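Local coordinates for citrate lyase subunit beta-like protein (Mycobacterium tuberculosis H37Rv, PDB 6CHU) that is a magnesium-dependent lyase of the HpcH/HpaI aldolase family with a TIM-barrel fold, linked to itaconate dissimilation and leucine catabolism, at residues A167-V170 with R171-L175; V215-H218 with P219-P223; A101-A104 with A105-I108; I73-G76 with G77-D80. All blocks are in the same frame, centred on the assembly; numbering follows the deposited sequence.

Interaction 1 of 4, residues A167-V170 with R171-L175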
ATOM      1  N   ALA A 167      -4.523   8.338  -2.668  1.00 20.33           N
ATOM      2  CA  ALA A 167      -5.815   8.227  -1.995  1.00 19.85           C
ATOM      3  C   ALA A 167      -6.297   6.779  -1.966  1.00 19.28           C
ATOM      4  O   ALA A 167      -6.759   6.287  -0.926  1.00 20.21           O
ATOM      5  CB  ALA A 167      -6.841   9.131  -2.687  1.00 19.16           C
ATOM      6  N   ARG A 168      -6.205   6.083  -3.098  1.00 20.33           N
ATOM      7  CA  ARG A 168      -6.548   4.664  -3.119  1.00 19.26           C
ATOM      8  C   ARG A 168      -5.696   3.881  -2.131  1.00 22.32           C
ATOM      9  O   ARG A 168      -6.187   2.962  -1.467  1.00 19.77           O
ATOM     10  CB  ARG A 168      -6.380   4.105  -4.529  1.00 23.48           C
ATOM     11  CG  ARG A 168      -7.254   4.817  -5.543  1.00 20.35           C
ATOM     12  CD  ARG A 168      -6.771   4.539  -6.964  1.00 32.83           C
ATOM     13  NE  ARG A 168      -7.234   3.264  -7.490  1.00 45.16           N
ATOM     14  CZ  ARG A 168      -8.103   3.145  -8.493  1.00 54.92           C
ATOM     15  NH1 ARG A 168      -8.599   4.229  -9.075  1.00 62.47           N
ATOM     16  NH2 ARG A 168      -8.474   1.942  -8.920  1.00 48.07           N
ATOM     17  N   HIS A 169      -4.417   4.243  -2.015  1.00 19.24           N
ATOM     18  CA  HIS A 169      -3.506   3.535  -1.119  1.00 18.90           C
ATOM     19  C   HIS A 169      -3.935   3.695   0.336  1.00 19.35           C
ATOM     20  O   HIS A 169      -3.972   2.721   1.103  1.00 23.15           O
ATOM     21  CB  HIS A 169      -2.091   4.077  -1.342  1.00 18.11           C
ATOM     22  CG  HIS A 169      -1.000   3.312  -0.649  1.00 17.48           C
ATOM     23  ND1 HIS A 169      -0.237   2.367  -1.295  1.00 21.47           N
ATOM     24  CD2 HIS A 169      -0.493   3.420   0.600  1.00 18.80           C
ATOM     25  CE1 HIS A 169       0.677   1.900  -0.461  1.00 21.22           C
ATOM     26  NE2 HIS A 169       0.544   2.522   0.696  1.00 19.52           N
ATOM     27  N   VAL A 170      -4.275   4.924   0.735  1.00 15.81           N
ATOM     28  CA  VAL A 170      -4.704   5.172   2.116  1.00 17.39           C
ATOM     29  C   VAL A 170      -6.056   4.521   2.394  1.00 20.38           C
ATOM     30  O   VAL A 170      -6.298   3.996   3.495  1.00 18.08           O
ATOM     31  CB  VAL A 170      -4.718   6.689   2.388  1.00 18.18           C
ATOM     32  CG1 VAL A 170      -5.396   7.011   3.727  1.00 17.58           C
ATOM     33  CG2 VAL A 170      -3.281   7.244   2.348  1.00 17.74           C
ATOM     34  N   ARG A 171      -6.959   4.537   1.404  1.00 19.10           N
ATOM     35  CA  ARG A 171      -8.241   3.843   1.541  1.00 18.90           C
ATOM     36  C   ARG A 171      -8.052   2.372   1.909  1.00 17.06           C
ATOM     37  O   ARG A 171      -8.657   1.873   2.864  1.00 18.49           O
ATOM     38  CB  ARG A 171      -9.017   3.961   0.236  1.00 16.74           C
ATOM     39  CG  ARG A 171     -10.444   3.437   0.283  1.00 16.51           C
ATOM     40  CD  ARG A 171     -11.025   3.606  -1.116  1.00 18.60           C
ATOM     41  NE  ARG A 171     -12.473   3.487  -1.172  1.00 22.72           N
ATOM     42  CZ  ARG A 171     -13.152   3.390  -2.315  1.00 32.70           C
ATOM     43  NH1 ARG A 171     -12.492   3.363  -3.473  1.00 27.00           N
ATOM     44  NH2 ARG A 171     -14.482   3.309  -2.306  1.00 28.62           N
ATOM     45  N   SER A 172      -7.235   1.655   1.134  1.00 16.76           N
ATOM     46  CA  SER A 172      -6.938   0.257   1.439  1.00 18.22           C
ATOM     47  C   SER A 172      -6.231   0.116   2.779  1.00 17.93           C
ATOM     48  O   SER A 172      -6.509  -0.823   3.541  1.00 19.10           O
ATOM     49  CB  SER A 172      -6.087  -0.361   0.325  1.00 19.09           C
ATOM     50  OG  SER A 172      -6.801  -0.396  -0.903  1.00 19.76           O
ATOM     51  N   THR A 173      -5.292   1.019   3.077  1.00 16.58           N
ATOM     52  CA  THR A 173      -4.598   0.976   4.363  1.00 18.48           C
ATOM     53  C   THR A 173      -5.585   1.006   5.527  1.00 16.45           C
ATOM     54  O   THR A 173      -5.470   0.224   6.480  1.00 18.48           O
ATOM     55  CB  THR A 173      -3.613   2.146   4.462  1.00 18.17           C
ATOM     56  OG1 THR A 173      -2.613   2.017   3.441  1.00 20.18           O
ATOM     57  CG2 THR A 173      -2.933   2.168   5.832  1.00 18.07           C
ATOM     58  N   ILE A 174      -6.566   1.903   5.464  1.00 17.16           N
ATOM     59  CA  ILE A 174      -7.512   2.073   6.568  1.00 19.26           C
ATOM     60  C   ILE A 174      -8.467   0.891   6.661  1.00 18.06           C
ATOM     61  O   ILE A 174      -8.803   0.437   7.761  1.00 19.01           O
ATOM     62  CB  ILE A 174      -8.258   3.416   6.408  1.00 20.41           C
ATOM     63  CG1 ILE A 174      -7.597   4.460   7.298  1.00 21.47           C
ATOM     64  CG2 ILE A 174      -9.767   3.301   6.710  1.00 24.36           C
ATOM     65  CD1 ILE A 174      -6.180   4.683   6.973  1.00 23.55           C
ATOM     66  N   LEU A 175      -8.919   0.372   5.519  1.00 18.71           N
ATOM     67  CA  LEU A 175      -9.786  -0.805   5.533  1.00 17.81           C
ATOM     68  C   LEU A 175      -9.078  -1.993   6.179  1.00 18.03           C
ATOM     69  O   LEU A 175      -9.643  -2.696   7.029  1.00 21.45           O
ATOM     70  CB  LEU A 175     -10.201  -1.142   4.104  1.00 18.32           C
ATOM     71  CG  LEU A 175     -10.976  -2.447   3.938  1.00 21.72           C
ATOM     72  CD1 LEU A 175     -12.266  -2.402   4.754  1.00 20.91           C
ATOM     73  CD2 LEU A 175     -11.267  -2.733   2.455  1.00 20.55           C
TER
HETATM   74  O   HOH W   1      -5.520   0.437  -2.864  1.00 32.54           O

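Interaction 2 of 4, residues V215-H218 with P219-P223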
ATOM      1  N   VAL A 215     -19.701   7.408   4.617  1.00 19.57           N
ATOM      2  CA  VAL A 215     -20.113   8.645   5.270  1.00 18.83           C
ATOM      3  C   VAL A 215     -20.523   9.653   4.207  1.00 22.41           C
ATOM      4  O   VAL A 215     -19.911   9.738   3.130  1.00 22.05           O
ATOM      5  CB  VAL A 215     -18.990   9.183   6.174  1.00 24.78           C
ATOM      6  CG1 VAL A 215     -19.459  10.448   6.897  1.00 23.02           C
ATOM      7  CG2 VAL A 215     -18.598   8.103   7.199  1.00 19.15           C
ATOM      8  N   CYS A 216     -21.594  10.392   4.494  1.00 21.98           N
ATOM      9  CA  CYS A 216     -22.197  11.342   3.569  1.00 23.74           C
ATOM     10  C   CYS A 216     -22.160  12.752   4.143  1.00 26.24           C
ATOM     11  O   CYS A 216     -22.149  12.942   5.361  1.00 24.21           O
ATOM     12  CB  CYS A 216     -23.649  10.974   3.275  1.00 27.12           C
ATOM     13  SG  CYS A 216     -23.848   9.331   2.595  1.00 26.77           S
ATOM     14  N   ILE A 217     -22.169  13.745   3.250  1.00 25.68           N
ATOM     15  CA  ILE A 217     -22.235  15.146   3.655  1.00 25.99           C
ATOM     16  C   ILE A 217     -23.537  15.808   3.242  1.00 28.72           C
ATOM     17  O   ILE A 217     -23.743  16.993   3.547  1.00 27.88           O
ATOM     18  CB  ILE A 217     -21.024  15.936   3.125  1.00 29.73           C
ATOM     19  CG1 ILE A 217     -20.704  15.500   1.706  1.00 36.14           C
ATOM     20  CG2 ILE A 217     -19.783  15.680   3.996  1.00 24.90           C
ATOM     21  CD1 ILE A 217     -20.968  16.532   0.725  1.00 35.92           C
ATOM     22  N   HIS A 218     -24.439  15.081   2.586  1.00 23.73           N
ATOM     23  CA  HIS A 218     -25.749  15.619   2.237  1.00 26.99           C
ATOM     24  C   HIS A 218     -26.777  14.499   2.352  1.00 24.42           C
ATOM     25  O   HIS A 218     -26.492  13.359   1.958  1.00 25.82           O
ATOM     26  CB  HIS A 218     -25.754  16.196   0.815  1.00 26.23           C
ATOM     27  CG  HIS A 218     -26.965  17.016   0.491  1.00 27.39           C
ATOM     28  ND1 HIS A 218     -28.132  16.461   0.009  1.00 29.62           N
ATOM     29  CD2 HIS A 218     -27.183  18.349   0.562  1.00 30.68           C
ATOM     30  CE1 HIS A 218     -29.019  17.420  -0.200  1.00 35.04           C
ATOM     31  NE2 HIS A 218     -28.469  18.574   0.129  1.00 29.56           N
ATOM     32  N   PRO A 219     -27.964  14.779   2.898  1.00 26.81           N
ATOM     33  CA  PRO A 219     -28.931  13.689   3.127  1.00 27.58           C
ATOM     34  C   PRO A 219     -29.386  12.987   1.857  1.00 31.51           C
ATOM     35  O   PRO A 219     -29.784  11.816   1.927  1.00 27.79           O
ATOM     36  CB  PRO A 219     -30.100  14.395   3.830  1.00 32.55           C
ATOM     37  CG  PRO A 219     -29.975  15.831   3.458  1.00 34.41           C
ATOM     38  CD  PRO A 219     -28.497  16.091   3.317  1.00 28.77           C
ATOM     39  N   SER A 220     -29.333  13.657   0.699  1.00 29.47           N
ATOM     40  CA  SER A 220     -29.702  13.008  -0.558  1.00 27.92           C
ATOM     41  C   SER A 220     -28.787  11.835  -0.883  1.00 28.57           C
ATOM     42  O   SER A 220     -29.162  10.972  -1.687  1.00 29.65           O
ATOM     43  CB  SER A 220     -29.664  14.020  -1.708  1.00 30.62           C
ATOM     44  OG  SER A 220     -28.327  14.435  -1.932  1.00 30.30           O
ATOM     45  N   GLN A 221     -27.598  11.788  -0.288  1.00 27.12           N
ATOM     46  CA  GLN A 221     -26.680  10.685  -0.534  1.00 24.18           C
ATOM     47  C   GLN A 221     -27.044   9.429   0.245  1.00 25.43           C
ATOM     48  O   GLN A 221     -26.604   8.337  -0.131  1.00 26.85           O
ATOM     49  CB  GLN A 221     -25.250  11.114  -0.192  1.00 26.30           C
ATOM     50  CG  GLN A 221     -24.776  12.333  -0.983  1.00 25.89           C
ATOM     51  CD  GLN A 221     -23.384  12.786  -0.577  1.00 25.32           C
ATOM     52  OE1 GLN A 221     -23.123  13.037   0.594  1.00 24.53           O
ATOM     53  NE2 GLN A 221     -22.481  12.893  -1.552  1.00 24.57           N
ATOM     54  N   ILE A 222     -27.838   9.551   1.312  1.00 27.31           N
ATOM     55  CA  ILE A 222     -28.128   8.385   2.156  1.00 30.08           C
ATOM     56  C   ILE A 222     -28.865   7.288   1.396  1.00 32.18           C
ATOM     57  O   ILE A 222     -28.477   6.115   1.518  1.00 28.89           O
ATOM     58  CB  ILE A 222     -28.873   8.820   3.430  1.00 30.18           C
ATOM     59  CG1 ILE A 222     -27.973   9.690   4.317  1.00 27.55           C
ATOM     60  CG2 ILE A 222     -29.348   7.599   4.198  1.00 29.43           C
ATOM     61  CD1 ILE A 222     -26.817   8.936   4.989  1.00 27.61           C
ATOM     62  N   PRO A 223     -29.918   7.571   0.620  1.00 30.66           N
ATOM     63  CA  PRO A 223     -30.571   6.482  -0.128  1.00 30.21           C
ATOM     64  C   PRO A 223     -29.632   5.782  -1.088  1.00 32.72           C
ATOM     65  O   PRO A 223     -29.723   4.558  -1.266  1.00 33.28           O
ATOM     66  CB  PRO A 223     -31.706   7.200  -0.875  1.00 32.49           C
ATOM     67  CG  PRO A 223     -31.973   8.413  -0.075  1.00 38.95           C
ATOM     68  CD  PRO A 223     -30.645   8.846   0.463  1.00 32.05           C
TER

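Interaction 3 of 4, residues A101-A104 with A105-I108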
ATOM      1  N   ALA A 101      -6.299  12.087  12.868  1.00 19.58           N
ATOM      2  CA  ALA A 101      -5.773  11.130  13.838  1.00 17.87           C
ATOM      3  C   ALA A 101      -4.390  10.657  13.396  1.00 19.06           C
ATOM      4  O   ALA A 101      -4.223  10.165  12.275  1.00 17.72           O
ATOM      5  CB  ALA A 101      -6.725   9.940  13.988  1.00 19.89           C
ATOM      6  N   GLU A 102      -3.389  10.800  14.273  1.00 20.04           N
ATOM      7  CA  GLU A 102      -2.015  10.541  13.863  1.00 20.01           C
ATOM      8  C   GLU A 102      -1.213   9.637  14.780  1.00 21.81           C
ATOM      9  O   GLU A 102      -0.071   9.315  14.435  1.00 20.40           O
ATOM     10  CB  GLU A 102      -1.256  11.866  13.673  1.00 20.31           C
ATOM     11  CG  GLU A 102      -1.737  12.610  12.433  1.00 22.89           C
ATOM     12  CD  GLU A 102      -1.003  13.907  12.187  1.00 26.70           C
ATOM     13  OE1 GLU A 102      -0.768  14.230  11.000  1.00 22.99           O
ATOM     14  OE2 GLU A 102      -0.662  14.603  13.172  1.00 28.22           O
ATOM     15  N   SER A 103      -1.762   9.200  15.914  1.00 19.71           N
ATOM     16  CA  SER A 103      -1.015   8.298  16.781  1.00 21.13           C
ATOM     17  C   SER A 103      -1.974   7.557  17.698  1.00 21.27           C
ATOM     18  O   SER A 103      -3.082   8.025  17.976  1.00 21.67           O
ATOM     19  CB  SER A 103       0.015   9.056  17.619  1.00 23.70           C
ATOM     20  OG  SER A 103      -0.640   9.835  18.607  1.00 22.85           O
ATOM     21  N   ALA A 104      -1.515   6.406  18.201  1.00 20.27           N
ATOM     22  CA  ALA A 104      -2.266   5.736  19.259  1.00 21.16           C
ATOM     23  C   ALA A 104      -2.443   6.654  20.464  1.00 22.35           C
ATOM     24  O   ALA A 104      -3.504   6.661  21.104  1.00 22.48           O
ATOM     25  CB  ALA A 104      -1.565   4.437  19.660  1.00 22.89           C
ATOM     26  N   ALA A 105      -1.419   7.455  20.778  1.00 23.92           N
ATOM     27  CA  ALA A 105      -1.505   8.330  21.944  1.00 22.83           C
ATOM     28  C   ALA A 105      -2.646   9.342  21.811  1.00 21.30           C
ATOM     29  O   ALA A 105      -3.307   9.671  22.807  1.00 22.05           O
ATOM     30  CB  ALA A 105      -0.167   9.038  22.171  1.00 25.95           C
ATOM     31  N   GLN A 106      -2.900   9.841  20.594  1.00 21.14           N
ATOM     32  CA  GLN A 106      -4.019  10.769  20.409  1.00 20.68           C
ATOM     33  C   GLN A 106      -5.350  10.083  20.680  1.00 23.45           C
ATOM     34  O   GLN A 106      -6.283  10.711  21.194  1.00 23.60           O
ATOM     35  CB  GLN A 106      -4.016  11.360  18.994  1.00 19.28           C
ATOM     36  CG  GLN A 106      -3.038  12.506  18.815  1.00 23.81           C
ATOM     37  CD  GLN A 106      -3.139  13.113  17.422  1.00 21.67           C
ATOM     38  OE1 GLN A 106      -3.763  12.536  16.531  1.00 20.85           O
ATOM     39  NE2 GLN A 106      -2.540  14.287  17.240  1.00 22.37           N
ATOM     40  N   VAL A 107      -5.463   8.800  20.325  1.00 21.59           N
ATOM     41  CA  VAL A 107      -6.688   8.060  20.607  1.00 22.06           C
ATOM     42  C   VAL A 107      -6.803   7.776  22.094  1.00 20.75           C
ATOM     43  O   VAL A 107      -7.871   7.949  22.700  1.00 22.92           O
ATOM     44  CB  VAL A 107      -6.738   6.760  19.778  1.00 22.60           C
ATOM     45  CG1 VAL A 107      -7.953   5.921  20.179  1.00 24.22           C
ATOM     46  CG2 VAL A 107      -6.786   7.079  18.279  1.00 19.60           C
ATOM     47  N   ILE A 108      -5.699   7.353  22.714  1.00 22.00           N
ATOM     48  CA  ILE A 108      -5.722   6.987  24.126  1.00 21.64           C
ATOM     49  C   ILE A 108      -6.074   8.182  25.001  1.00 24.19           C
ATOM     50  O   ILE A 108      -6.752   8.030  26.031  1.00 24.91           O
ATOM     51  CB  ILE A 108      -4.366   6.352  24.500  1.00 23.77           C
ATOM     52  CG1 ILE A 108      -4.248   4.969  23.859  1.00 26.48           C
ATOM     53  CG2 ILE A 108      -4.178   6.268  26.029  1.00 28.87           C
ATOM     54  CD1 ILE A 108      -2.836   4.419  23.855  1.00 30.13           C
TER
HETATM   55  O   HOH W   2      -2.992  15.455  14.512  1.00 23.10           O

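Interaction 4 of 4, residues I73-G76 with G77-D80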
ATOM      1  N   ILE A  73     -14.987  15.779  17.080  1.00 22.14           N
ATOM      2  CA  ILE A  73     -14.306  16.822  17.834  1.00 20.08           C
ATOM      3  C   ILE A  73     -13.174  17.377  16.981  1.00 20.83           C
ATOM      4  O   ILE A  73     -13.009  16.986  15.825  1.00 22.23           O
ATOM      5  CB  ILE A  73     -13.790  16.287  19.186  1.00 19.18           C
ATOM      6  CG1 ILE A  73     -12.753  15.180  18.973  1.00 22.05           C
ATOM      7  CG2 ILE A  73     -14.965  15.780  20.034  1.00 20.35           C
ATOM      8  CD1 ILE A  73     -12.235  14.524  20.291  1.00 18.64           C
ATOM      9  N   ASN A  74     -12.403  18.299  17.539  1.00 23.16           N
ATOM     10  CA  ASN A  74     -11.287  18.892  16.828  1.00 24.17           C
ATOM     11  C   ASN A  74     -10.008  18.100  17.100  1.00 24.53           C
ATOM     12  O   ASN A  74      -9.985  17.162  17.905  1.00 21.76           O
ATOM     13  CB  ASN A  74     -11.171  20.369  17.212  1.00 23.58           C
ATOM     14  CG  ASN A  74     -12.241  21.217  16.529  1.00 28.22           C
ATOM     15  OD1 ASN A  74     -12.046  21.676  15.406  1.00 24.01           O
ATOM     16  ND2 ASN A  74     -13.390  21.387  17.183  1.00 22.53           N
ATOM     17  N   ALA A  75      -8.945  18.455  16.382  1.00 23.87           N
ATOM     18  CA  ALA A  75      -7.778  17.582  16.328  1.00 23.76           C
ATOM     19  C   ALA A  75      -7.002  17.595  17.646  1.00 25.25           C
ATOM     20  O   ALA A  75      -7.104  18.518  18.460  1.00 24.28           O
ATOM     21  CB  ALA A  75      -6.856  17.987  15.172  1.00 27.29           C
ATOM     22  N   GLY A  76      -6.212  16.538  17.845  1.00 22.49           N
ATOM     23  CA  GLY A  76      -5.384  16.409  19.031  1.00 22.28           C
ATOM     24  C   GLY A  76      -4.496  17.616  19.258  1.00 26.36           C
ATOM     25  O   GLY A  76      -3.936  18.176  18.308  1.00 26.63           O
ATOM     26  N   GLY A  77      -4.393  18.053  20.507  1.00 26.64           N
ATOM     27  CA  GLY A  77      -3.524  19.152  20.858  1.00 30.64           C
ATOM     28  C   GLY A  77      -4.083  20.535  20.614  1.00 36.06           C
ATOM     29  O   GLY A  77      -3.414  21.519  20.952  1.00 32.83           O
ATOM     30  N   THR A  78      -5.279  20.658  20.046  1.00 30.79           N
ATOM     31  CA  THR A  78      -5.845  21.978  19.799  1.00 29.48           C
ATOM     32  C   THR A  78      -6.646  22.464  20.999  1.00 31.35           C
ATOM     33  O   THR A  78      -7.226  21.676  21.754  1.00 28.12           O
ATOM     34  CB  THR A  78      -6.744  21.983  18.556  1.00 29.04           C
ATOM     35  OG1 THR A  78      -7.904  21.164  18.779  1.00 24.17           O
ATOM     36  CG2 THR A  78      -5.981  21.473  17.333  1.00 29.16           C
ATOM     37  N   ALA A  79      -6.684  23.787  21.162  1.00 26.55           N
ATOM     38  CA  ALA A  79      -7.534  24.362  22.197  1.00 26.89           C
ATOM     39  C   ALA A  79      -9.001  24.057  21.923  1.00 30.06           C
ATOM     40  O   ALA A  79      -9.779  23.862  22.865  1.00 27.88           O
ATOM     41  CB  ALA A  79      -7.304  25.874  22.304  1.00 32.39           C
ATOM     42  N   ASP A  80      -9.388  23.981  20.642  1.00 30.47           N
ATOM     43  CA  ASP A  80     -10.765  23.624  20.312  1.00 30.27           C
ATOM     44  C   ASP A  80     -11.132  22.256  20.866  1.00 25.11           C
ATOM     45  O   ASP A  80     -12.228  22.078  21.409  1.00 26.08           O
ATOM     46  CB  ASP A  80     -10.988  23.657  18.802  1.00 24.86           C
ATOM     47  CG  ASP A  80     -11.300  25.048  18.290  1.00 32.29           C
ATOM     48  OD1 ASP A  80     -12.029  25.809  18.971  1.00 28.84           O
ATOM     49  OD2 ASP A  80     -10.804  25.374  17.193  1.00 31.51           O
TER

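Interaction 1 of 4, residues A167-V170 with R171-L175
Thr-173 bonds back to the carbonyl of His-169 one turn earlier, inside the alpha-helix 165-180 that packs on the outside of the TIM barrel. Followed outward, its CB lies 3.4 Å from Val-170 O. The hydroxyl OG1 sits anti to the carbonyl carbon (chi1 -63°), which turns it back along the helix, and it donates to His-169 O at 2.8 Å. The same oxygen accepts the ordinary helical bond from Thr-173 N at 2.9 Å; the two donors approach from opposite faces of the carbonyl, OG1 standing 40° out of its plane. The same torsion sets CG2 anti to the backbone N, and the side chain packs on Ala-128 of helix 128-133. OG1 also comes within 3.8 Å of CD2 of the His-169 ring, obliquely. That ring meets the His-169 rings of both other subunits edge-to-face, which places this part of the helix in the trimer interface.

On another side of the helix, Val-170 and Ile-174 lie side by side and point the same way, with Val-170 CG1 4.1 Å from Ile-174 CD1. Ile-174 packs on Met-140 and Trp-142 of strand 137-142, while Val-170 meets Leu-176 of the third subunit. Arg-171 runs fully extended to a salt bridge with Asp-187, whereas Arg-168 pairs with Asp-165 of the second subunit. A water on this turn donates to Arg-168 O at 3.0 Å.

Interaction 2 of 4, residues V215-H218 with P219-P223
Ser-220 meets the imidazole of His-218 twice: both its backbone N and its hydroxyl OG are hydrogen-bonded to ND1. The bond from Ser-220 N is a capping bond, and His-218 also forms a capping box with Gln-221, where strand 213-216 of the TIM barrel turns into helix 221-228. ND1 accepts from Ser-220 N at 3.1 Å, with the donor tilted 25° from the ring plane, while Ser-220 OG lies 2.8 Å away and either partner could supply the proton. Pro-219, the residue between the two in sequence, lays CD over one face of the ring in a CH-pi contact, 3.5 Å from its centroid.

The reciprocal half of the box comes from Gln-221. Its extended side chain brings OE1 back to two backbone donors: Ile-217 N approaches nearly along the C=O axis at 2.9 Å, and His-218 N lies above the amide plane at 3.1 Å. Gln-221 N closes the type I turn on His-218 O, and NE2 is held by the carbonyl of His-190, so both ends of the amide are engaged and its rotation is fixed. Past the turn, Ile-222 reaches the strand end, its CD1 lying 3.8 Å from Cys-216 SG.

Interaction 3 of 4, residues A101-A104 with A105-I108
Ser-103 and Gln-106 send their side chains across each other where the loop after strand 95-98 of the TIM barrel enters helix 104-108. Ser-103 is the N-cap of that helix, and Gln-106 reaches back one residue further, to Glu-102 N. The serine hydroxyl serves the residues ahead in sequence. With OG between its own backbone N and carbonyl carbon (chi1 71°), it faces the first turn and accepts from Gln-106 N at 3.0 Å, with an N-H...O angle of 151°. The same N-H has a second, weak bond to Ser-103 O, and Val-107 N is likewise weakly bonded to that carbonyl.

The glutamine serves the residues behind. Extended beyond CG, it runs across the serine, its CG 3.6 Å from Ser-103 OG, and delivers OE1 to the loop backbone. There OE1 accepts from Glu-102 N at 2.9 Å; the N-H lies 38° out of the amide plane and so meets the oxygen from above. At the other end of the amide, NE2 donates to a water at 3.0 Å, and this water also lies by Glu-102 OE2, to which it may donate. The carboxylate's other oxygen, OE1, is hydrogen-bonded to Thr-121 OG1, so Glu-102 joins the capped turn to the chain just after strand 114-119.

Further on, Val-107 packs on Val-115 of that strand. Ile-108 is exposed and leans back over the first turn. Its N bonds to Ala-104 O at 2.8 Å, and its CG1 rests 3.3 Å from the same oxygen.

Interaction 4 of 4, residues I73-G76 with G77-D80
Residues 75-78 form a type II beta turn in which Thr-78 N donates to Ala-75 O at 3.2 Å. Gly-77 has the positive phi, 82°, of the third position of such a turn. The turn reverses the chain, bringing the CA atoms of Asn-74 and Asp-80 to 5.9 Å.

Thr-78 reinforces the closure with its side chain. OG1 is placed between the backbone N and the carbonyl carbon (chi1 66°) and donates to Ala-75 O at 2.8 Å, in the carbonyl plane and on a lone pair, so one oxygen holds two donors from the same residue. OG1 in turn accepts from Gln-81 N. Beside it, the Asn-74 amide passes across the Asp-80 methylene, Asn-74 CG lying 3.6 Å from Asp-80 CB, with amide and carboxylate planes 38° apart. Their polar ends look elsewhere: Asn-74 ND2 bonds to Asp-84 and to the carbonyl of Leu-43, and Asp-80 OD1 forms a salt bridge with Arg-56.

With Thr-78 as the N-cap of helix 79-89, this is a beta-to-alpha loop of a TIM barrel, following the strand that carries the substrate-binding Arg-72.

From the N terminus the four contacts follow in series, and none nests within or crosses another. Interaction 4 closes the loop between strand 69-72 and helix 79-89, and interaction 3 does the same at the next strand along the barrel, between strand 95-98 and helix 104-108. These two touch, Gln-106 NE2 packing 4.0 Å from Gly-76 CA, with centres about 12 Å apart. Interaction 1 lies within a helix and closes no loop; it faces the barrel wall and the other subunits. Interaction 2 leads out of the last strand, 213-216, into helix 221-228, across the chain's centre from interaction 3, their centres about 28 Å apart.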